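Local coordinates for OxsB protein (Bacillus megaterium, PDB 5UL4) that catalyses the oxidative ring contraction of dAMP to an oxetane aldehyde in oxetanocin A biosynthesis, using cobalamin, a [4Fe-4S] cluster and S-adenosylmethionine, at residues Leu307-Gly312 and Ile358-Glu363; Glu363-Glu368 and Phe394-Arg399; Ser439-Lys444 and Leu486-Asp491. One frame throughout, in Å; residues are numbered along the deposited sequence.

In the fold
Interactions 1 and 2 share E363 and follow one another across the partial TIM barrel of the radical SAM domain, with centres about 8 Å apart. Backbone bonding between strands 357-360 and 393-398 makes them neighbours in one parallel run of sheet: the amide N of M360 is 2.9 Å from the carbonyl O of D395, a probable hydrogen bond. Both touch S-adenosylmethionine; interaction 1 also carries three cobalamin-binding residues, and interaction 2 comes up to the iron-sulfur cluster. Interaction 3 joins two helices farther out, its centre about 30 Å from that of interaction 1 and 24 Å from that of interaction 2, with the Q442 side chain about 10 Å from S-adenosylmethionine.

Interaction 1 (Leu307-Gly312 and Ile358-Glu363); sequences LETSRG and IYMADE. With SAM (S-adenosylmethionine), chain D.
D362 sets its carboxylate against T309 and S310, crossing the threonine side chain at about a right angle. OD1 takes the backbone N of T309 at 2.9 Å, on its syn side but well out of the carboxylate plane. OD2 receives two hydroxyls: T309 OG1 on the syn side at a short 2.5 Å, and S310 OG at 2.7 Å, the latter from above the carboxylate plane. Each hydroxyl sits between its own backbone N and carbonyl carbon (chi1 65° and 69°), which turns both oxygens to this one acceptor. T309's other branch, CG2, rests 3.9 Å from M360 SD. Just before D362 the chains pair as adjacent parallel strands of the partial TIM barrel, 305-311 and 357-360, L307 bridged with M360, and A361 N donates to L307 O at 2.8 Å. One water accepts from E363 N near E308 OE2; another joins G312 N to E363 OE1, which also pairs with R323. E308 OE2, E363 OE2 and the carbonyl O of A361 bond to cobalamin. With three donors gripping it, the buried D362 carboxylate is probably stabilised as an anion and fixed in rotation, joining the ends of two neighbouring strands that carry cobalamin-binding residues.

Interaction 2 (Glu363-Glu368 and Phe394-Arg399); sequences EEFIGE and FDFAAR. With SAM (S-adenosylmethionine), chain D; SF4 (iron/sulfur cluster), chain B.
The rings of F365 and F396 stack face to face, with centroids 4.3 Å apart and planes tilted by 27°. F365 CD2 lies over the centre of the F396 ring, 3.4 Å above its plane, and F396 CD2 in turn lies over one face of the F365 ring, while CZ of F365 reaches CE2 of F394 at 4.2 Å. The F365 ring swings toward the strand because CG is anti to the backbone N (chi1 -177°). At the root of this stack F365 N donates to A397 O, so a backbone bond and the ring stack both join the loop to the strand. Beside it I366 CD1 touches A398 CB. The E364 carboxylate is less certain, having been modelled in two conformers: in the one described, OE1 takes R399 N at 3.2 Å through its syn lone pair, and OE2 takes G367 N through its anti lone pair. R399 NH2 makes only a long ion pair with OE1, which lies well off the guanidinium plane; the guanidinium has a firmer partner in D401. R399 CD lies 3.2 Å from S3 of the iron-sulfur cluster, whose FE1 is chelated by the amino N and carboxylate O of S-adenosylmethionine. Thus the loop after strand 357-360 crosses the end of strand 393-398, with M360 packing on F365, F394 and F396, and W420 of helix 410-425 meeting F396, I366 and A398.

Interaction 3 (Ser439-Lys444 and Leu486-Asp491); sequences SNQQLK and LKENLD
S439 and E488 meet through a hydroxyl-to-carboxylate hydrogen bond: OG of S439 donates to E488 OE1 at 2.7 Å, nearly along the carboxylate's C-O axis. Chi1 of 157° holds that hydroxyl away from the backbone N and facing the glutamate. A water extends the link, accepting from Q441 N at 3.1 Å and donating to the same OE1 at 2.6 Å. S439 is the N-cap of helix 440-445, and its OG accepts from Q442 N at 3.3 Å in a nearly straight bond. An N-cap hydroxyl that accepts a helix N-H and donates a hydrogen bond to a carboxylate brings negative charge near a helix N-terminus, where the helix dipole would probably favour it. Helices 440-445 and 484-493 follow strands 431-436 and 468-473 of the partial TIM barrel; the axes of their short segments approach to 10.0 Å, with N-to-C directions 105° apart. Amide contacts form the other group. N489 ND2 gives Q442 OE1 a 2.8 Å bond, with the two amide planes 22° apart and the acceptor lying in the plane of the asparagine amide. Each amide has further partners: S437 OG also bonds to Q442 OE1, G438 N donates to N489 OD1, and Q442 NE2 reaches D477. On the solvent side, Q441 OE1 is taken by N485 of the second helix.

Interaction 1 (Leu307-Gly312 and Ile358-Glu363)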
# COMPACT_ATOMS: atom_id res chain seq x y z
N LEU A 307 5.89 -3.68 5.24
CA LEU A 307 5.42 -4.85 5.99
C LEU A 307 3.91 -4.68 6.15
O LEU A 307 3.41 -3.56 6.24
CB LEU A 307 6.07 -4.98 7.37
CG LEU A 307 5.64 -6.21 8.18
CD1 LEU A 307 6.00 -7.49 7.40
CD2 LEU A 307 6.34 -6.22 9.56
N GLU A 308 3.20 -5.79 6.14
CA GLU A 308 1.77 -5.79 6.41
C GLU A 308 1.58 -6.53 7.73
O GLU A 308 1.89 -7.72 7.82
CB GLU A 308 1.00 -6.47 5.27
CG GLU A 308 -0.53 -6.21 5.38
CD GLU A 308 -1.36 -6.84 4.26
OE1 GLU A 308 -1.04 -7.94 3.79
OE2 GLU A 308 -2.38 -6.22 3.85
N THR A 309 1.11 -5.82 8.78
CA THR A 309 0.99 -6.47 10.09
C THR A 309 -0.44 -6.95 10.37
O THR A 309 -0.70 -7.49 11.45
CB THR A 309 1.45 -5.53 11.24
OG1 THR A 309 0.56 -4.38 11.34
CG2 THR A 309 2.87 -5.02 11.01
N SER A 310 -1.35 -6.73 9.43
CA SER A 310 -2.74 -7.15 9.53
C SER A 310 -3.34 -7.08 8.14
O SER A 310 -2.86 -6.34 7.27
CB SER A 310 -3.55 -6.26 10.52
OG SER A 310 -3.73 -4.93 10.02
N ARG A 311 -4.38 -7.90 7.92
CA ARG A 311 -5.11 -7.95 6.67
C ARG A 311 -6.58 -7.64 6.95
O ARG A 311 -7.14 -8.09 7.96
CB ARG A 311 -4.97 -9.31 6.01
CG ARG A 311 -3.51 -9.61 5.60
CD ARG A 311 -3.45 -10.79 4.64
NE ARG A 311 -2.11 -10.94 4.10
CZ ARG A 311 -1.68 -12.04 3.47
NH1 ARG A 311 -2.49 -13.07 3.30
NH2 ARG A 311 -0.43 -12.09 3.00
N GLY A 312 -7.19 -6.91 6.04
CA GLY A 312 -8.62 -6.63 6.13
C GLY A 312 -8.94 -5.37 6.90
O GLY A 312 -8.07 -4.61 7.35
N ILE A 358 9.91 2.01 8.07
CA ILE A 358 8.99 0.99 7.61
C ILE A 358 7.69 1.65 7.18
O ILE A 358 7.09 2.40 7.96
CB ILE A 358 8.73 -0.07 8.69
CG1 ILE A 358 10.05 -0.66 9.21
CG2 ILE A 358 7.84 -1.19 8.13
CD1 ILE A 358 10.72 -1.63 8.24
N TYR A 359 7.23 1.34 5.98
CA TYR A 359 5.91 1.77 5.52
C TYR A 359 4.93 0.61 5.73
O TYR A 359 4.97 -0.37 4.99
CB TYR A 359 6.01 2.20 4.06
CG TYR A 359 7.00 3.35 3.98
CD1 TYR A 359 6.58 4.66 4.16
CD2 TYR A 359 8.38 3.12 3.82
CE1 TYR A 359 7.48 5.72 4.13
CE2 TYR A 359 9.29 4.18 3.80
CZ TYR A 359 8.83 5.48 3.95
OH TYR A 359 9.72 6.54 3.93
N MET A 360 4.06 0.73 6.74
CA MET A 360 3.08 -0.33 7.01
C MET A 360 2.01 -0.32 5.93
O MET A 360 1.40 0.72 5.64
CB MET A 360 2.41 -0.17 8.38
CG MET A 360 3.35 -0.08 9.54
SD MET A 360 4.32 -1.60 9.76
CE MET A 360 5.03 -1.26 11.37
N ALA A 361 1.80 -1.47 5.30
CA ALA A 361 0.83 -1.58 4.22
C ALA A 361 -0.61 -1.76 4.72
O ALA A 361 -1.52 -1.71 3.88
CB ALA A 361 1.19 -2.76 3.32
N ASP A 362 -0.82 -1.94 6.03
CA ASP A 362 -2.14 -2.27 6.58
C ASP A 362 -3.22 -1.30 6.10
O ASP A 362 -3.05 -0.09 6.18
CB ASP A 362 -2.10 -2.23 8.11
CG ASP A 362 -1.02 -3.12 8.71
OD1 ASP A 362 0.11 -3.22 8.14
OD2 ASP A 362 -1.30 -3.68 9.78
N GLU A 363 -4.35 -1.84 5.66
CA GLU A 363 -5.54 -1.00 5.49
C GLU A 363 -5.94 -0.34 6.80
O GLU A 363 -6.36 0.82 6.82
CB GLU A 363 -6.70 -1.83 4.94
CG GLU A 363 -6.53 -2.24 3.48
CD GLU A 363 -7.78 -2.93 2.98
OE1 GLU A 363 -8.13 -3.99 3.55
OE2 GLU A 363 -8.44 -2.35 2.09
N SAM D . -8.51 2.33 4.19
CA SAM D . -7.45 3.32 4.40
C SAM D . -7.90 4.10 5.62
O SAM D . -8.91 3.74 6.22
OXT SAM D . -7.29 5.06 6.05
CB SAM D . -7.21 4.21 3.18
CG SAM D . -5.78 4.43 2.69
SD SAM D . -5.70 4.98 0.95
CE SAM D . -4.69 6.49 0.93
C5' SAM D . -7.38 5.60 0.72
C4' SAM D . -7.53 7.11 0.54
O4' SAM D . -7.60 7.41 -0.84
C3' SAM D . -8.84 7.56 1.15
O3' SAM D . -8.63 8.20 2.38
C2' SAM D . -9.45 8.50 0.14
O2' SAM D . -9.20 9.84 0.49
C1' SAM D . -8.74 8.18 -1.15
N9 SAM D . -9.67 7.38 -1.95
C8 SAM D . -9.96 6.05 -1.79
N7 SAM D . -10.87 5.69 -2.72
C5 SAM D . -11.18 6.78 -3.46
C6 SAM D . -12.04 6.97 -4.52
N6 SAM D . -12.74 5.95 -4.98
N1 SAM D . -12.15 8.22 -5.08
C2 SAM D . -11.40 9.28 -4.61
N3 SAM D . -10.55 9.08 -3.55
C4 SAM D . -10.44 7.85 -2.99
O HOH W 1 -4.15 -4.73 5.23
O HOH W 2 -6.20 -5.60 3.77

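Interaction 2 (Glu363-Glu368 and Phe394-Arg399)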
# COMPACT_ATOMS: atom_id res chain seq x y z
N GLU A 363 -4.35 -1.84 5.66
CA GLU A 363 -5.54 -1.00 5.49
C GLU A 363 -5.94 -0.34 6.80
O GLU A 363 -6.36 0.82 6.82
CB GLU A 363 -6.70 -1.83 4.94
CG GLU A 363 -6.53 -2.24 3.48
CD GLU A 363 -7.78 -2.93 2.98
OE1 GLU A 363 -8.13 -3.99 3.55
OE2 GLU A 363 -8.44 -2.35 2.09
N GLU A 364 -5.86 -1.08 7.90
CA GLU A 364 -6.21 -0.55 9.21
C GLU A 364 -5.21 -1.12 10.21
O GLU A 364 -5.25 -2.31 10.53
CB GLU A 364 -7.66 -0.90 9.59
CG GLU A 364 -8.09 -0.63 11.04
CD GLU A 364 -7.83 0.79 11.55
OE1 GLU A 364 -8.14 1.81 10.87
OE2 GLU A 364 -7.30 0.87 12.67
N PHE A 365 -4.31 -0.26 10.67
CA PHE A 365 -3.19 -0.71 11.51
C PHE A 365 -3.64 -1.10 12.91
O PHE A 365 -3.13 -2.07 13.48
CB PHE A 365 -2.11 0.36 11.56
CG PHE A 365 -0.87 -0.03 12.35
CD1 PHE A 365 0.02 -0.98 11.86
CD2 PHE A 365 -0.57 0.61 13.54
CE1 PHE A 365 1.16 -1.31 12.57
CE2 PHE A 365 0.59 0.28 14.26
CZ PHE A 365 1.43 -0.69 13.78
N ILE A 366 -4.61 -0.38 13.47
CA ILE A 366 -5.01 -0.58 14.87
C ILE A 366 -6.06 -1.67 15.02
O ILE A 366 -5.93 -2.56 15.87
CB ILE A 366 -5.52 0.75 15.46
CG1 ILE A 366 -4.40 1.79 15.37
CG2 ILE A 366 -6.00 0.55 16.89
CD1 ILE A 366 -4.91 3.15 15.53
N GLY A 367 -7.11 -1.59 14.22
CA GLY A 367 -8.04 -2.69 14.16
C GLY A 367 -8.99 -2.74 15.34
O GLY A 367 -9.16 -1.79 16.12
N GLU A 368 -9.61 -3.91 15.48
CA GLU A 368 -10.55 -4.14 16.57
C GLU A 368 -10.71 -5.65 16.73
O GLU A 368 -10.88 -6.37 15.74
CB GLU A 368 -11.92 -3.49 16.31
CG GLU A 368 -12.90 -3.72 17.46
CD GLU A 368 -13.98 -2.64 17.62
OE1 GLU A 368 -14.17 -1.80 16.70
OE2 GLU A 368 -14.65 -2.63 18.68
N PHE A 394 8.14 4.74 11.42
CA PHE A 394 7.22 3.93 10.64
C PHE A 394 5.95 4.73 10.36
O PHE A 394 5.54 5.57 11.16
CB PHE A 394 6.91 2.58 11.30
CG PHE A 394 6.21 2.65 12.63
CD1 PHE A 394 6.92 2.88 13.80
CD2 PHE A 394 4.84 2.42 12.72
CE1 PHE A 394 6.28 2.93 15.04
CE2 PHE A 394 4.18 2.45 13.96
CZ PHE A 394 4.90 2.69 15.12
N ASP A 395 5.37 4.49 9.18
CA ASP A 395 4.15 5.14 8.72
C ASP A 395 3.03 4.11 8.69
O ASP A 395 3.27 2.94 8.39
CB ASP A 395 4.33 5.70 7.30
CG ASP A 395 5.37 6.84 7.21
OD1 ASP A 395 5.99 7.23 8.21
OD2 ASP A 395 5.51 7.36 6.10
N PHE A 396 1.78 4.55 8.94
CA PHE A 396 0.64 3.65 8.80
C PHE A 396 -0.63 4.47 8.62
O PHE A 396 -0.61 5.69 8.76
CB PHE A 396 0.49 2.70 9.98
CG PHE A 396 0.24 3.37 11.32
CD1 PHE A 396 -1.05 3.66 11.75
CD2 PHE A 396 1.30 3.57 12.20
CE1 PHE A 396 -1.26 4.23 13.01
CE2 PHE A 396 1.09 4.13 13.45
CZ PHE A 396 -0.19 4.46 13.85
N ALA A 397 -1.73 3.78 8.32
CA ALA A 397 -3.04 4.39 8.10
C ALA A 397 -4.01 3.98 9.20
O ALA A 397 -3.90 2.88 9.74
CB ALA A 397 -3.63 3.99 6.74
N ALA A 398 -4.95 4.87 9.50
CA ALA A 398 -5.97 4.61 10.53
C ALA A 398 -7.18 5.50 10.29
O ALA A 398 -7.05 6.64 9.82
CB ALA A 398 -5.45 4.88 11.94
N ARG A 399 -8.35 5.01 10.71
CA ARG A 399 -9.55 5.83 10.65
C ARG A 399 -9.54 6.84 11.79
O ARG A 399 -8.97 6.59 12.85
CB ARG A 399 -10.82 4.97 10.80
CG ARG A 399 -10.89 3.72 9.99
CD ARG A 399 -12.27 3.01 10.17
NE ARG A 399 -12.64 2.75 11.55
CZ ARG A 399 -12.30 1.66 12.24
NH1 ARG A 399 -12.71 1.53 13.49
NH2 ARG A 399 -11.55 0.71 11.69
N SAM D . -8.51 2.33 4.19
CA SAM D . -7.45 3.32 4.40
C SAM D . -7.90 4.10 5.62
O SAM D . -8.91 3.74 6.22
OXT SAM D . -7.29 5.06 6.05
CB SAM D . -7.21 4.21 3.18
CG SAM D . -5.78 4.43 2.69
SD SAM D . -5.70 4.98 0.95
CE SAM D . -4.69 6.49 0.93
C5' SAM D . -7.38 5.60 0.72
C4' SAM D . -7.53 7.11 0.54
O4' SAM D . -7.60 7.41 -0.84
C3' SAM D . -8.84 7.56 1.15
O3' SAM D . -8.63 8.20 2.38
C2' SAM D . -9.45 8.50 0.14
O2' SAM D . -9.20 9.84 0.49
C1' SAM D . -8.74 8.18 -1.15
N9 SAM D . -9.67 7.38 -1.95
C8 SAM D . -9.96 6.05 -1.79
N7 SAM D . -10.87 5.69 -2.72
C5 SAM D . -11.18 6.78 -3.46
C6 SAM D . -12.04 6.97 -4.52
N6 SAM D . -12.74 5.95 -4.98
N1 SAM D . -12.15 8.22 -5.08
C2 SAM D . -11.40 9.28 -4.61
N3 SAM D . -10.55 9.08 -3.55
C4 SAM D . -10.44 7.85 -2.99
FE1 SF4 B . -10.41 2.41 5.30
FE2 SF4 B . -13.14 2.52 5.16
FE3 SF4 B . -11.86 0.96 3.39
FE4 SF4 B . -11.96 0.21 6.01
S1 SF4 B . -13.73 0.39 4.57
S2 SF4 B . -10.10 0.19 4.64
S3 SF4 B . -11.90 2.24 7.05
S4 SF4 B . -11.70 3.24 3.58

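Interaction 3 (Ser439-Lys444 and Leu486-Asp491)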
# COMPACT_ATOMS: atom_id res chain seq x y z
N SER A 439 -18.16 17.47 5.78
CA SER A 439 -19.59 17.71 5.72
C SER A 439 -20.32 16.49 6.26
O SER A 439 -20.11 15.37 5.79
CB SER A 439 -20.05 18.01 4.30
OG SER A 439 -21.43 17.73 4.15
N ASN A 440 -21.19 16.70 7.25
CA ASN A 440 -21.81 15.55 7.89
C ASN A 440 -22.69 14.77 6.92
O ASN A 440 -22.74 13.53 6.98
CB ASN A 440 -22.57 15.98 9.13
CG ASN A 440 -21.64 16.34 10.25
OD1 ASN A 440 -20.55 15.79 10.34
ND2 ASN A 440 -22.04 17.27 11.09
N GLN A 441 -23.40 15.46 6.02
CA GLN A 441 -24.18 14.76 4.99
C GLN A 441 -23.26 13.96 4.08
O GLN A 441 -23.54 12.81 3.72
CB GLN A 441 -24.97 15.75 4.13
CG GLN A 441 -25.94 16.67 4.80
CD GLN A 441 -26.33 17.80 3.85
OE1 GLN A 441 -26.50 17.58 2.65
NE2 GLN A 441 -26.41 19.03 4.36
N GLN A 442 -22.18 14.59 3.61
CA GLN A 442 -21.27 13.87 2.73
C GLN A 442 -20.62 12.70 3.46
O GLN A 442 -20.52 11.60 2.90
CB GLN A 442 -20.21 14.83 2.18
CG GLN A 442 -19.27 14.19 1.16
CD GLN A 442 -18.29 15.20 0.59
OE1 GLN A 442 -17.70 15.98 1.33
NE2 GLN A 442 -18.16 15.22 -0.72
N LEU A 443 -20.22 12.89 4.72
CA LEU A 443 -19.68 11.78 5.50
C LEU A 443 -20.65 10.60 5.58
O LEU A 443 -20.24 9.44 5.53
CB LEU A 443 -19.33 12.25 6.91
CG LEU A 443 -18.05 13.07 6.98
CD1 LEU A 443 -17.96 13.77 8.32
CD2 LEU A 443 -16.80 12.15 6.74
N LYS A 444 -21.94 10.89 5.72
CA LYS A 444 -22.95 9.84 5.71
C LYS A 444 -23.04 9.17 4.34
O LYS A 444 -23.15 7.94 4.26
CB LYS A 444 -24.31 10.42 6.13
CG LYS A 444 -24.51 10.44 7.62
CD LYS A 444 -25.92 10.85 8.01
CE LYS A 444 -26.19 10.49 9.46
NZ LYS A 444 -25.93 9.04 9.70
N LEU A 486 -20.12 21.60 -0.35
CA LEU A 486 -18.82 22.19 -0.69
C LEU A 486 -18.49 23.32 0.28
O LEU A 486 -17.34 23.45 0.72
CB LEU A 486 -18.80 22.68 -2.14
CG LEU A 486 -19.02 21.59 -3.21
CD1 LEU A 486 -19.06 22.19 -4.60
CD2 LEU A 486 -18.00 20.43 -3.14
N LYS A 487 -19.49 24.10 0.69
CA LYS A 487 -19.24 25.17 1.65
C LYS A 487 -18.81 24.62 3.00
O LYS A 487 -17.89 25.14 3.63
CB LYS A 487 -20.49 26.05 1.80
CG LYS A 487 -20.77 26.91 0.58
CD LYS A 487 -22.00 27.81 0.82
CE LYS A 487 -22.28 28.71 -0.38
NZ LYS A 487 -23.53 29.55 -0.18
N GLU A 488 -19.50 23.58 3.48
CA GLU A 488 -19.11 22.93 4.72
C GLU A 488 -17.68 22.39 4.64
O GLU A 488 -16.89 22.55 5.57
CB GLU A 488 -20.11 21.82 5.05
CG GLU A 488 -21.53 22.35 5.34
CD GLU A 488 -22.62 21.30 5.20
OE1 GLU A 488 -22.32 20.12 4.91
OE2 GLU A 488 -23.81 21.65 5.38
N ASN A 489 -17.33 21.77 3.51
CA ASN A 489 -15.98 21.24 3.32
C ASN A 489 -14.93 22.35 3.39
O ASN A 489 -13.92 22.20 4.07
CB ASN A 489 -15.90 20.52 1.97
CG ASN A 489 -16.42 19.12 2.03
OD1 ASN A 489 -16.68 18.58 3.11
ND2 ASN A 489 -16.56 18.50 0.87
N LEU A 490 -15.16 23.45 2.68
CA LEU A 490 -14.23 24.57 2.69
C LEU A 490 -14.06 25.15 4.09
O LEU A 490 -12.94 25.46 4.51
CB LEU A 490 -14.72 25.65 1.72
CG LEU A 490 -14.69 25.20 0.26
CD1 LEU A 490 -15.49 26.19 -0.60
CD2 LEU A 490 -13.23 25.11 -0.24
N ASP A 491 -15.17 25.33 4.83
CA ASP A 491 -15.08 25.81 6.21
C ASP A 491 -14.24 24.85 7.07
O ASP A 491 -13.38 25.29 7.86
CB ASP A 491 -16.46 25.93 6.85
CG ASP A 491 -17.30 27.03 6.22
OD1 ASP A 491 -16.76 27.95 5.56
OD2 ASP A 491 -18.53 26.97 6.43
O HOH W 3 -23.89 18.48 6.26